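Local coordinates for protein putative mandelate racemase/muconate lactonizing enzyme (PDB 3DDM) that is of unknown function but belongs by family to the enolase superfamily, pairing an N-terminal capping domain with a C-terminal domain related to the TIM barrel, at residues 56-61 with 113-118; 124-129 with 134-139; 214-219 with 243-248. The protein carries 1 engineered substitution. All blocks are in the same frame, centred on the assembly; numbering follows the deposited sequence.

Contacts 1 and 2 lie in the N-terminal domain and share helix 110-131, contact 1 near its start and contact 2 further along. Their centres are 20 Å apart and their nearest atoms about 7 Å apart, without a direct touch. Contact 3 belongs to the barrel, between two neighbouring outer helices; its centre lies 30 Å from that of contact 1 and 40 Å from that of contact 2, on the opposite side of the chain's centre from the latter. Segment 56-61 reaches Lys284, Tyr309, Ala312 and Gly315 of the barrel, where enolase-superfamily members generally form their active site beneath the capping domain; contact 2 also packs on barrel helices 287-300 and 313-325.

Contact 1: residues 56-61 with 113-118; sequences EVWCNF and LAQAIA
Val57 and Trp58, next to strand 52-56 at the edge of the three-stranded antiparallel sheet of the capping domain, pack against Gln115 and Ala116 of the long helix 110-131. The backbones come closest where the CA atoms of Val57 and Ala116 lie 5.3 Å apart. Val57 directs its side chain at the helix: CG1 reaches Gln115 O at 3.2 Å and also borders CB of Gln115, at 3.7 Å, while CG2 meets CA of Ala116 at 3.8 Å. The valine thus straddles the peptide group joining the two helix residues.

Trp58 and Gln115 run side by side and point the same way. The bend at chi2 of Gln115 (136°) turns its amide to the rim of the indole, where OE1 lies in the ring plane, 3.4 Å from Trp58 CE3. The amide is turned 75° from the ring plane, so this is an edge contact and not a stack. Over one face of the indole sits the backbone N of Asn60, 3.8 Å above the plane.

Beyond the two segments, Lys284 makes a cation-pi interaction with the Trp58 ring, while Gln115 OE1 accepts a hydrogen bond from Arg69 NH2 and NE2 forms a weak one to Thr107 O of the second subunit. OE1 of Glu56 is hydrogen-bonded to Gly315 N, and OE2 to Ala312 N and Tyr309 OH, tying this part of the capping domain to the barrel.

The two segments themselves meet by van der Waals contact. The amide oxygen beside the indole C-H edge should find a mildly favourable electrostatic setting, with its hydrogen bond coming from outside the pair and probably steadying the amide's orientation.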
ATOM      1  N   GLU A  56      13.321  12.356  -6.679  1.00 40.51           N
ATOM      2  CA  GLU A  56      13.549  10.955  -6.340  1.00 40.58           C
ATOM      3  C   GLU A  56      12.324  10.389  -5.627  1.00 39.72           C
ATOM      4  O   GLU A  56      11.681  11.075  -4.841  1.00 40.63           O
ATOM      5  CB  GLU A  56      14.781  10.804  -5.432  1.00 40.57           C
ATOM      6  CG  GLU A  56      15.237   9.356  -5.296  1.00 45.46           C
ATOM      7  CD  GLU A  56      16.603   9.189  -4.626  1.00 48.13           C
ATOM      8  OE1 GLU A  56      17.525   9.983  -4.914  1.00 48.26           O
ATOM      9  OE2 GLU A  56      16.757   8.240  -3.822  1.00 50.13           O
ATOM     10  N   VAL A  57      11.986   9.142  -5.916  1.00 39.08           N
ATOM     11  CA  VAL A  57      10.853   8.515  -5.257  1.00 38.59           C
ATOM     12  C   VAL A  57      11.392   7.433  -4.337  1.00 38.96           C
ATOM     13  O   VAL A  57      12.045   6.497  -4.793  1.00 38.65           O
ATOM     14  CB  VAL A  57       9.879   7.867  -6.260  1.00 37.86           C
ATOM     15  CG1 VAL A  57       8.752   7.175  -5.505  1.00 36.84           C
ATOM     16  CG2 VAL A  57       9.319   8.919  -7.199  1.00 37.07           C
ATOM     17  N   TRP A  58      11.132   7.577  -3.040  1.00 39.25           N
ATOM     18  CA  TRP A  58      11.581   6.607  -2.050  1.00 38.83           C
ATOM     19  C   TRP A  58      11.238   5.200  -2.527  1.00 40.84           C
ATOM     20  O   TRP A  58      10.131   4.956  -3.042  1.00 41.42           O
ATOM     21  CB  TRP A  58      10.885   6.863  -0.717  1.00 37.65           C
ATOM     22  CG  TRP A  58      11.353   5.954   0.379  1.00 38.31           C
ATOM     23  CD1 TRP A  58      12.438   6.141   1.194  1.00 38.58           C
ATOM     24  CD2 TRP A  58      10.782   4.694   0.754  1.00 36.73           C
ATOM     25  NE1 TRP A  58      12.578   5.074   2.049  1.00 38.72           N
ATOM     26  CE2 TRP A  58      11.575   4.172   1.803  1.00 37.55           C
ATOM     27  CE3 TRP A  58       9.680   3.953   0.303  1.00 34.65           C
ATOM     28  CZ2 TRP A  58      11.298   2.941   2.412  1.00 35.50           C
ATOM     29  CZ3 TRP A  58       9.408   2.731   0.904  1.00 34.50           C
ATOM     30  CH2 TRP A  58      10.214   2.237   1.950  1.00 34.84           C
ATOM     31  N   CYS A  59      12.168   4.266  -2.359  1.00 40.57           N
ATOM     32  CA  CYS A  59      11.888   2.905  -2.792  1.00 42.18           C
ATOM     33  C   CYS A  59      12.796   1.858  -2.171  1.00 42.92           C
ATOM     34  O   CYS A  59      13.077   0.835  -2.792  1.00 45.28           O
ATOM     35  CB  CYS A  59      11.978   2.811  -4.321  1.00 40.43           C
ATOM     36  SG  CYS A  59      13.667   2.860  -4.977  1.00 43.99           S
ATOM     37  N   ASN A  60      13.255   2.085  -0.950  1.00 44.35           N
ATOM     38  CA  ASN A  60      14.141   1.097  -0.345  1.00 46.89           C
ATOM     39  C   ASN A  60      13.464  -0.247  -0.133  1.00 46.23           C
ATOM     40  O   ASN A  60      14.051  -1.281  -0.419  1.00 46.54           O
ATOM     41  CB  ASN A  60      14.722   1.616   0.972  1.00 49.13           C
ATOM     42  CG  ASN A  60      15.809   2.652   0.750  1.00 52.05           C
ATOM     43  OD1 ASN A  60      16.758   2.419  -0.001  1.00 52.35           O
ATOM     44  ND2 ASN A  60      15.676   3.802   1.402  1.00 54.23           N
ATOM     45  N   PHE A  61      12.229  -0.233   0.354  1.00 46.68           N
ATOM     46  CA  PHE A  61      11.494  -1.469   0.580  1.00 47.91           C
ATOM     47  C   PHE A  61      10.127  -1.428  -0.098  1.00 48.53           C
ATOM     48  O   PHE A  61       9.534  -0.359  -0.252  1.00 49.30           O
ATOM     49  CB  PHE A  61      11.301  -1.725   2.081  1.00 48.80           C
ATOM     50  CG  PHE A  61      12.569  -1.674   2.880  1.00 49.86           C
ATOM     51  CD1 PHE A  61      12.926  -0.516   3.571  1.00 50.34           C
ATOM     52  CD2 PHE A  61      13.414  -2.781   2.941  1.00 50.38           C
ATOM     53  CE1 PHE A  61      14.113  -0.457   4.316  1.00 50.10           C
ATOM     54  CE2 PHE A  61      14.605  -2.736   3.682  1.00 51.56           C
ATOM     55  CZ  PHE A  61      14.955  -1.571   4.370  1.00 50.63           C
ATOM     56  N   LEU A 113       1.858   5.324  -3.884  1.00 38.61           N
ATOM     57  CA  LEU A 113       1.325   6.559  -4.449  1.00 37.34           C
ATOM     58  C   LEU A 113       1.889   7.807  -3.771  1.00 36.66           C
ATOM     59  O   LEU A 113       2.269   8.757  -4.449  1.00 38.68           O
ATOM     60  CB  LEU A 113      -0.198   6.563  -4.345  1.00 37.50           C
ATOM     61  CG  LEU A 113      -0.956   5.670  -5.324  1.00 37.22           C
ATOM     62  CD1 LEU A 113      -2.368   5.449  -4.799  1.00 37.03           C
ATOM     63  CD2 LEU A 113      -0.962   6.304  -6.711  1.00 35.26           C
ATOM     64  N   ALA A 114       1.939   7.821  -2.443  1.00 34.62           N
ATOM     65  CA  ALA A 114       2.477   8.989  -1.746  1.00 33.57           C
ATOM     66  C   ALA A 114       3.925   9.226  -2.162  1.00 34.55           C
ATOM     67  O   ALA A 114       4.343  10.365  -2.421  1.00 34.46           O
ATOM     68  CB  ALA A 114       2.404   8.792  -0.257  1.00 27.73           C
ATOM     69  N   GLN A 115       4.678   8.133  -2.225  1.00 34.51           N
ATOM     70  CA  GLN A 115       6.080   8.160  -2.588  1.00 34.50           C
ATOM     71  C   GLN A 115       6.277   8.697  -4.006  1.00 36.38           C
ATOM     72  O   GLN A 115       7.112   9.590  -4.247  1.00 36.95           O
ATOM     73  CB  GLN A 115       6.660   6.752  -2.437  1.00 35.21           C
ATOM     74  CG  GLN A 115       6.962   6.375  -0.983  1.00 34.96           C
ATOM     75  CD  GLN A 115       6.512   4.965  -0.602  1.00 34.93           C
ATOM     76  OE1 GLN A 115       6.749   3.998  -1.325  1.00 36.42           O
ATOM     77  NE2 GLN A 115       5.875   4.849   0.551  1.00 32.22           N
ATOM     78  N   ALA A 116       5.509   8.169  -4.949  1.00 36.04           N
ATOM     79  CA  ALA A 116       5.619   8.647  -6.318  1.00 36.20           C
ATOM     80  C   ALA A 116       5.256  10.132  -6.338  1.00 36.14           C
ATOM     81  O   ALA A 116       5.914  10.926  -7.008  1.00 38.37           O
ATOM     82  CB  ALA A 116       4.690   7.859  -7.229  1.00 35.65           C
ATOM     83  N   ILE A 117       4.219  10.508  -5.593  1.00 34.72           N
ATOM     84  CA  ILE A 117       3.793  11.898  -5.553  1.00 35.05           C
ATOM     85  C   ILE A 117       4.893  12.769  -4.950  1.00 36.44           C
ATOM     86  O   ILE A 117       5.211  13.823  -5.484  1.00 36.89           O
ATOM     87  CB  ILE A 117       2.459  12.056  -4.761  1.00 34.18           C
ATOM     88  CG1 ILE A 117       1.299  11.471  -5.585  1.00 35.30           C
ATOM     89  CG2 ILE A 117       2.174  13.516  -4.466  1.00 31.17           C
ATOM     90  CD1 ILE A 117      -0.100  11.647  -4.960  1.00 31.45           C
ATOM     91  N   ALA A 118       5.489  12.326  -3.850  1.00 38.83           N
ATOM     92  CA  ALA A 118       6.563  13.096  -3.217  1.00 40.51           C
ATOM     93  C   ALA A 118       7.732  13.318  -4.191  1.00 41.57           C
ATOM     94  O   ALA A 118       8.275  14.420  -4.281  1.00 42.10           O
ATOM     95  CB  ALA A 118       7.053  12.377  -1.952  1.00 41.31           C
TER

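Contact 2: residues 124-129 with 134-139; sequences LCDLAA and QPLWAW
A chi1 of -172°, which leaves CG trans to the main-chain N, swings the Trp139 indole across to helix 110-131, where it meets Cys125, Ala128 and Ala129. Cys125 SG instead lies anti to its carbonyl carbon, beside the backbone N, which puts the sulfur 3.6 Å from CH2 of Trp139 in an oblique sulfur-aromatic contact with the six-membered ring. Ala129 CB makes a CH-pi contact over the face of the five-membered ring, 4.2 Å from its centroid and 22° off the normal. Cys125 O also lies over a face, yet it is already engaged as the helical acceptor for Ala129 N. Ala128 CB approaches CZ2 of Trp139 at 3.5 Å.

A tight turn links the end of helix 110-131 to the short helix 136-139, with Pro135 in the N-cap position of the latter. The turn is clasped by a backbone hydrogen bond from Gln134 N to Ala129 O, 2.8 Å long and nearly straight at 165°. Leu136 fills the join between the helices, with CD1 3.7 Å from Ala129 CB and CD2 3.5 Å from Asp126 CA. The Asp126 carboxylate serves other partners, accepting hydrogen bonds from the backbone N of Trp54 and of Leu368.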
ATOM      1  N   LEU A 124       9.152  19.223  -9.306  1.00 44.82           N
ATOM      2  CA  LEU A 124       8.452  20.450  -9.682  1.00 44.52           C
ATOM      3  C   LEU A 124       9.046  21.643  -8.931  1.00 45.41           C
ATOM      4  O   LEU A 124       9.129  22.752  -9.477  1.00 44.87           O
ATOM      5  CB  LEU A 124       6.956  20.326  -9.388  1.00 43.18           C
ATOM      6  CG  LEU A 124       6.190  19.426 -10.354  1.00 45.16           C
ATOM      7  CD1 LEU A 124       4.761  19.260  -9.880  1.00 45.50           C
ATOM      8  CD2 LEU A 124       6.229  20.024 -11.749  1.00 43.46           C
ATOM      9  N   CYS A 125       9.454  21.420  -7.684  1.00 45.21           N
ATOM     10  CA  CYS A 125      10.070  22.483  -6.896  1.00 47.19           C
ATOM     11  C   CYS A 125      11.473  22.752  -7.432  1.00 47.30           C
ATOM     12  O   CYS A 125      11.915  23.898  -7.485  1.00 48.08           O
ATOM     13  CB  CYS A 125      10.156  22.092  -5.422  1.00 47.06           C
ATOM     14  SG  CYS A 125       8.586  22.109  -4.576  1.00 48.12           S
ATOM     15  N   ASP A 126      12.168  21.686  -7.817  1.00 46.91           N
ATOM     16  CA  ASP A 126      13.508  21.795  -8.375  1.00 46.33           C
ATOM     17  C   ASP A 126      13.387  22.611  -9.670  1.00 47.02           C
ATOM     18  O   ASP A 126      14.179  23.518  -9.928  1.00 47.48           O
ATOM     19  CB  ASP A 126      14.064  20.388  -8.649  1.00 44.75           C
ATOM     20  CG  ASP A 126      15.435  20.409  -9.293  1.00 44.15           C
ATOM     21  OD1 ASP A 126      16.365  21.021  -8.722  1.00 43.59           O
ATOM     22  OD2 ASP A 126      15.579  19.804 -10.376  1.00 43.62           O
ATOM     23  N   LEU A 127      12.374  22.293 -10.468  1.00 46.91           N
ATOM     24  CA  LEU A 127      12.126  23.006 -11.717  1.00 47.35           C
ATOM     25  C   LEU A 127      11.849  24.484 -11.454  1.00 47.71           C
ATOM     26  O   LEU A 127      12.401  25.359 -12.121  1.00 49.13           O
ATOM     27  CB  LEU A 127      10.932  22.385 -12.447  1.00 46.04           C
ATOM     28  CG  LEU A 127      10.288  23.149 -13.604  1.00 45.54           C
ATOM     29  CD1 LEU A 127      11.335  23.564 -14.607  1.00 47.16           C
ATOM     30  CD2 LEU A 127       9.232  22.266 -14.267  1.00 47.52           C
ATOM     31  N   ALA A 128      10.994  24.755 -10.474  1.00 47.61           N
ATOM     32  CA  ALA A 128      10.630  26.125 -10.122  1.00 47.33           C
ATOM     33  C   ALA A 128      11.820  26.918  -9.599  1.00 46.73           C
ATOM     34  O   ALA A 128      11.974  28.098  -9.915  1.00 47.57           O
ATOM     35  CB  ALA A 128       9.507  26.119  -9.076  1.00 45.60           C
ATOM     36  N   ALA A 129      12.653  26.269  -8.792  1.00 46.68           N
ATOM     37  CA  ALA A 129      13.820  26.918  -8.214  1.00 47.38           C
ATOM     38  C   ALA A 129      14.828  27.227  -9.301  1.00 47.99           C
ATOM     39  O   ALA A 129      15.448  28.287  -9.300  1.00 48.16           O
ATOM     40  CB  ALA A 129      14.448  26.027  -7.154  1.00 46.85           C
ATOM     41  N   GLN A 134      17.568  29.902  -8.617  1.00 48.08           N
ATOM     42  CA  GLN A 134      17.902  29.809  -7.196  1.00 48.32           C
ATOM     43  C   GLN A 134      18.126  28.402  -6.660  1.00 48.14           C
ATOM     44  O   GLN A 134      17.568  27.423  -7.167  1.00 47.22           O
ATOM     45  CB  GLN A 134      16.796  30.408  -6.335  1.00 49.36           C
ATOM     46  CG  GLN A 134      16.524  31.878  -6.484  1.00 52.05           C
ATOM     47  CD  GLN A 134      15.415  32.318  -5.547  1.00 55.17           C
ATOM     48  OE1 GLN A 134      14.238  31.999  -5.755  1.00 52.88           O
ATOM     49  NE2 GLN A 134      15.788  33.029  -4.486  1.00 57.52           N
ATOM     50  N   PRO A 135      18.963  28.285  -5.616  1.00 47.38           N
ATOM     51  CA  PRO A 135      19.213  26.975  -5.023  1.00 46.35           C
ATOM     52  C   PRO A 135      17.933  26.670  -4.230  1.00 46.19           C
ATOM     53  O   PRO A 135      17.334  27.579  -3.642  1.00 44.90           O
ATOM     54  CB  PRO A 135      20.423  27.235  -4.130  1.00 46.26           C
ATOM     55  CG  PRO A 135      20.247  28.656  -3.724  1.00 44.29           C
ATOM     56  CD  PRO A 135      19.849  29.301  -5.023  1.00 44.54           C
ATOM     57  N   LEU A 136      17.501  25.411  -4.226  1.00 45.40           N
ATOM     58  CA  LEU A 136      16.279  25.050  -3.522  1.00 43.57           C
ATOM     59  C   LEU A 136      16.196  25.636  -2.105  1.00 43.42           C
ATOM     60  O   LEU A 136      15.141  26.120  -1.691  1.00 42.78           O
ATOM     61  CB  LEU A 136      16.122  23.527  -3.482  1.00 42.45           C
ATOM     62  CG  LEU A 136      14.787  22.906  -3.937  1.00 42.04           C
ATOM     63  CD1 LEU A 136      13.725  23.977  -4.178  1.00 41.18           C
ATOM     64  CD2 LEU A 136      15.011  22.105  -5.206  1.00 41.02           C
ATOM     65  N   TRP A 137      17.294  25.626  -1.363  1.00 43.18           N
ATOM     66  CA  TRP A 137      17.240  26.167  -0.013  1.00 45.76           C
ATOM     67  C   TRP A 137      16.794  27.641   0.034  1.00 46.49           C
ATOM     68  O   TRP A 137      16.038  28.042   0.920  1.00 46.63           O
ATOM     69  CB  TRP A 137      18.592  25.993   0.697  1.00 46.62           C
ATOM     70  CG  TRP A 137      19.710  26.879   0.211  1.00 50.47           C
ATOM     71  CD1 TRP A 137      20.716  26.544  -0.659  1.00 51.32           C
ATOM     72  CD2 TRP A 137      19.976  28.224   0.627  1.00 50.86           C
ATOM     73  NE1 TRP A 137      21.594  27.594  -0.799  1.00 50.73           N
ATOM     74  CE2 TRP A 137      21.164  28.638  -0.022  1.00 51.46           C
ATOM     75  CE3 TRP A 137      19.327  29.122   1.487  1.00 50.93           C
ATOM     76  CZ2 TRP A 137      21.718  29.910   0.168  1.00 51.72           C
ATOM     77  CZ3 TRP A 137      19.879  30.389   1.674  1.00 51.04           C
ATOM     78  CH2 TRP A 137      21.064  30.769   1.016  1.00 50.66           C
ATOM     79  N   ALA A 138      17.249  28.445  -0.923  1.00 47.00           N
ATOM     80  CA  ALA A 138      16.881  29.859  -0.964  1.00 46.52           C
ATOM     81  C   ALA A 138      15.415  30.010  -1.365  1.00 46.34           C
ATOM     82  O   ALA A 138      14.684  30.823  -0.793  1.00 45.80           O
ATOM     83  CB  ALA A 138      17.771  30.608  -1.945  1.00 45.99           C
ATOM     84  N   TRP A 139      15.007  29.220  -2.353  1.00 44.77           N
ATOM     85  CA  TRP A 139      13.638  29.205  -2.850  1.00 45.00           C
ATOM     86  C   TRP A 139      12.654  28.897  -1.704  1.00 45.34           C
ATOM     87  O   TRP A 139      11.617  29.545  -1.561  1.00 43.99           O
ATOM     88  CB  TRP A 139      13.528  28.134  -3.921  1.00 45.61           C
ATOM     89  CG  TRP A 139      12.246  28.110  -4.656  1.00 46.01           C
ATOM     90  CD1 TRP A 139      11.897  28.894  -5.708  1.00 45.61           C
ATOM     91  CD2 TRP A 139      11.180  27.171  -4.480  1.00 47.30           C
ATOM     92  NE1 TRP A 139      10.686  28.495  -6.217  1.00 47.43           N
ATOM     93  CE2 TRP A 139      10.220  27.437  -5.481  1.00 47.70           C
ATOM     94  CE3 TRP A 139      10.945  26.120  -3.579  1.00 47.92           C
ATOM     95  CZ2 TRP A 139       9.038  26.690  -5.611  1.00 47.86           C
ATOM     96  CZ3 TRP A 139       9.765  25.374  -3.711  1.00 47.40           C
ATOM     97  CH2 TRP A 139       8.831  25.665  -4.720  1.00 46.65           C
TER

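Contact 3: residues 214-219 with 243-248; sequences RARQMA and WAELAQ
The guanidinium of Arg216 and the carboxylate of Glu245 meet with their planes 59° apart, and OE2 of the glutamate stands oblique to the guanidinium, neither squarely over a face nor at an edge. The salt bridge runs from Arg216 NH1 to Glu245 OE2 at 3.0 Å, but the N-H points poorly at the oxygen (123°), so its hydrogen bond is weak. The two side chains cross at about a right angle, and the turn at chi3 of Arg216 (58°) folds the guanidinium back toward the glutamate.

Beneath this pair Leu246 inserts between the helices. Its CD1 lies 3.5 Å from Ala215 CB, and its CD2 3.6 Å from the same atom. CD1 also abuts the backbone N of Arg216. The helices 212-222 and 240-249 flank strand 229-231 in sequence, as neighbouring outer helices of the barrel; their segments run nearly parallel, with axes 9.6 Å apart. On the inner side, Leu246 also packs on Leu254 of strand 254-256.

An apolar seam thus underlies a partly exposed ion pair; with such skewed geometry, the attraction between the charges probably owes more to proximity than to directed hydrogen bonding.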
ATOM      1  N   ARG A 214       9.390  -3.659  26.364  1.00 43.42           N
ATOM      2  CA  ARG A 214      10.795  -3.815  25.995  1.00 44.45           C
ATOM      3  C   ARG A 214      11.443  -2.449  25.763  1.00 45.01           C
ATOM      4  O   ARG A 214      12.591  -2.223  26.143  1.00 45.37           O
ATOM      5  CB  ARG A 214      10.908  -4.669  24.734  1.00 45.37           C
ATOM      6  CG  ARG A 214      12.302  -5.174  24.398  1.00 44.71           C
ATOM      7  CD  ARG A 214      12.190  -6.140  23.222  1.00 47.06           C
ATOM      8  NE  ARG A 214      13.470  -6.523  22.631  1.00 48.14           N
ATOM      9  CZ  ARG A 214      13.585  -7.354  21.597  1.00 49.37           C
ATOM     10  NH1 ARG A 214      12.498  -7.886  21.045  1.00 48.40           N
ATOM     11  NH2 ARG A 214      14.784  -7.656  21.110  1.00 50.09           N
ATOM     12  N   ALA A 215      10.701  -1.541  25.137  1.00 44.54           N
ATOM     13  CA  ALA A 215      11.209  -0.206  24.865  1.00 45.15           C
ATOM     14  C   ALA A 215      11.503   0.507  26.175  1.00 47.00           C
ATOM     15  O   ALA A 215      12.538   1.153  26.316  1.00 47.59           O
ATOM     16  CB  ALA A 215      10.197   0.580  24.060  1.00 44.40           C
ATOM     17  N   ARG A 216      10.583   0.397  27.129  1.00 49.93           N
ATOM     18  CA  ARG A 216      10.759   1.024  28.438  1.00 52.53           C
ATOM     19  C   ARG A 216      12.052   0.489  29.038  1.00 52.98           C
ATOM     20  O   ARG A 216      12.920   1.251  29.466  1.00 52.39           O
ATOM     21  CB  ARG A 216       9.598   0.679  29.378  1.00 54.10           C
ATOM     22  CG  ARG A 216       8.293   1.411  29.120  1.00 57.69           C
ATOM     23  CD  ARG A 216       7.235   1.004  30.162  1.00 62.21           C
ATOM     24  NE  ARG A 216       7.672   1.282  31.534  1.00 65.19           N
ATOM     25  CZ  ARG A 216       7.382   2.387  32.218  1.00 65.25           C
ATOM     26  NH1 ARG A 216       6.638   3.342  31.674  1.00 67.84           N
ATOM     27  NH2 ARG A 216       7.854   2.548  33.446  1.00 64.23           N
ATOM     28  N   GLN A 217      12.162  -0.835  29.052  1.00 53.15           N
ATOM     29  CA  GLN A 217      13.335  -1.515  29.584  1.00 53.53           C
ATOM     30  C   GLN A 217      14.621  -1.062  28.894  1.00 52.96           C
ATOM     31  O   GLN A 217      15.575  -0.661  29.558  1.00 53.19           O
ATOM     32  CB  GLN A 217      13.172  -3.021  29.413  1.00 55.14           C
ATOM     33  CG  GLN A 217      14.346  -3.824  29.891  1.00 60.92           C
ATOM     34  CD  GLN A 217      14.353  -5.218  29.296  1.00 65.83           C
ATOM     35  OE1 GLN A 217      13.440  -6.017  29.533  1.00 66.26           O
ATOM     36  NE2 GLN A 217      15.383  -5.514  28.503  1.00 68.10           N
ATOM     37  N   MET A 218      14.647  -1.124  27.562  1.00 51.64           N
ATOM     38  CA  MET A 218      15.837  -0.722  26.816  1.00 48.57           C
ATOM     39  C   MET A 218      16.138   0.772  26.912  1.00 48.55           C
ATOM     40  O   MET A 218      17.292   1.162  27.085  1.00 47.68           O
ATOM     41  CB  MET A 218      15.713  -1.126  25.347  1.00 45.36           C
ATOM     42  CG  MET A 218      15.883  -2.607  25.082  1.00 42.25           C
ATOM     43  SD  MET A 218      17.480  -3.280  25.592  1.00 40.53           S
ATOM     44  CE  MET A 218      18.587  -2.438  24.444  1.00 39.81           C
ATOM     45  N   ALA A 219      15.113   1.612  26.801  1.00 48.20           N
ATOM     46  CA  ALA A 219      15.331   3.052  26.881  1.00 48.98           C
ATOM     47  C   ALA A 219      16.034   3.395  28.189  1.00 50.73           C
ATOM     48  O   ALA A 219      16.760   4.381  28.279  1.00 51.25           O
ATOM     49  CB  ALA A 219      14.013   3.786  26.788  1.00 48.30           C
ATOM     50  N   TRP A 243       2.946   5.588  23.207  1.00 46.82           N
ATOM     51  CA  TRP A 243       4.020   6.541  22.928  1.00 46.55           C
ATOM     52  C   TRP A 243       4.128   7.522  24.074  1.00 45.91           C
ATOM     53  O   TRP A 243       5.224   7.886  24.501  1.00 46.20           O
ATOM     54  CB  TRP A 243       3.761   7.312  21.630  1.00 45.09           C
ATOM     55  CG  TRP A 243       4.088   6.532  20.402  1.00 45.89           C
ATOM     56  CD1 TRP A 243       3.225   5.810  19.634  1.00 45.97           C
ATOM     57  CD2 TRP A 243       5.385   6.360  19.819  1.00 45.70           C
ATOM     58  NE1 TRP A 243       3.901   5.198  18.609  1.00 45.10           N
ATOM     59  CE2 TRP A 243       5.229   5.518  18.698  1.00 46.10           C
ATOM     60  CE3 TRP A 243       6.664   6.837  20.136  1.00 45.07           C
ATOM     61  CZ2 TRP A 243       6.305   5.140  17.887  1.00 46.62           C
ATOM     62  CZ3 TRP A 243       7.736   6.462  19.331  1.00 47.92           C
ATOM     63  CH2 TRP A 243       7.548   5.620  18.219  1.00 48.16           C
ATOM     64  N   ALA A 244       2.976   7.951  24.568  1.00 45.61           N
ATOM     65  CA  ALA A 244       2.940   8.886  25.675  1.00 46.53           C
ATOM     66  C   ALA A 244       3.614   8.256  26.891  1.00 46.78           C
ATOM     67  O   ALA A 244       4.386   8.909  27.589  1.00 48.25           O
ATOM     68  CB  ALA A 244       1.500   9.256  25.995  1.00 44.49           C
ATOM     69  N   GLU A 245       3.335   6.984  27.137  1.00 47.24           N
ATOM     70  CA  GLU A 245       3.927   6.304  28.273  1.00 47.79           C
ATOM     71  C   GLU A 245       5.428   6.137  28.106  1.00 47.98           C
ATOM     72  O   GLU A 245       6.200   6.450  29.011  1.00 48.62           O
ATOM     73  CB  GLU A 245       3.302   4.931  28.474  1.00 49.50           C
ATOM     74  CG  GLU A 245       3.723   4.295  29.782  1.00 54.50           C
ATOM     75  CD  GLU A 245       3.390   2.821  29.866  1.00 58.91           C
ATOM     76  OE1 GLU A 245       2.222   2.441  29.596  1.00 60.53           O
ATOM     77  OE2 GLU A 245       4.308   2.041  30.212  1.00 62.05           O
ATOM     78  N   LEU A 246       5.844   5.637  26.948  1.00 47.72           N
ATOM     79  CA  LEU A 246       7.264   5.431  26.694  1.00 48.34           C
ATOM     80  C   LEU A 246       8.036   6.744  26.795  1.00 48.54           C
ATOM     81  O   LEU A 246       9.115   6.798  27.388  1.00 48.31           O
ATOM     82  CB  LEU A 246       7.479   4.820  25.304  1.00 47.31           C
ATOM     83  CG  LEU A 246       8.933   4.494  24.944  1.00 45.60           C
ATOM     84  CD1 LEU A 246       9.491   3.491  25.939  1.00 43.41           C
ATOM     85  CD2 LEU A 246       9.006   3.944  23.532  1.00 44.30           C
ATOM     86  N   ALA A 247       7.469   7.800  26.220  1.00 48.15           N
ATOM     87  CA  ALA A 247       8.111   9.103  26.229  1.00 47.89           C
ATOM     88  C   ALA A 247       8.453   9.551  27.643  1.00 49.12           C
ATOM     89  O   ALA A 247       9.530  10.084  27.881  1.00 50.13           O
ATOM     90  CB  ALA A 247       7.214  10.125  25.547  1.00 46.21           C
ATOM     91  N   GLN A 248       7.543   9.316  28.585  1.00 51.22           N
ATOM     92  CA  GLN A 248       7.762   9.707  29.974  1.00 52.25           C
ATOM     93  C   GLN A 248       8.811   8.840  30.662  1.00 51.30           C
ATOM     94  O   GLN A 248       9.604   9.325  31.470  1.00 52.37           O
ATOM     95  CB  GLN A 248       6.466   9.604  30.778  1.00 56.11           C
ATOM     96  CG  GLN A 248       5.268  10.310  30.188  1.00 60.93           C
ATOM     97  CD  GLN A 248       4.052  10.193  31.092  1.00 64.38           C
ATOM     98  OE1 GLN A 248       3.829   9.148  31.720  1.00 63.88           O
ATOM     99  NE2 GLN A 248       3.252  11.260  31.157  1.00 65.24           N
TER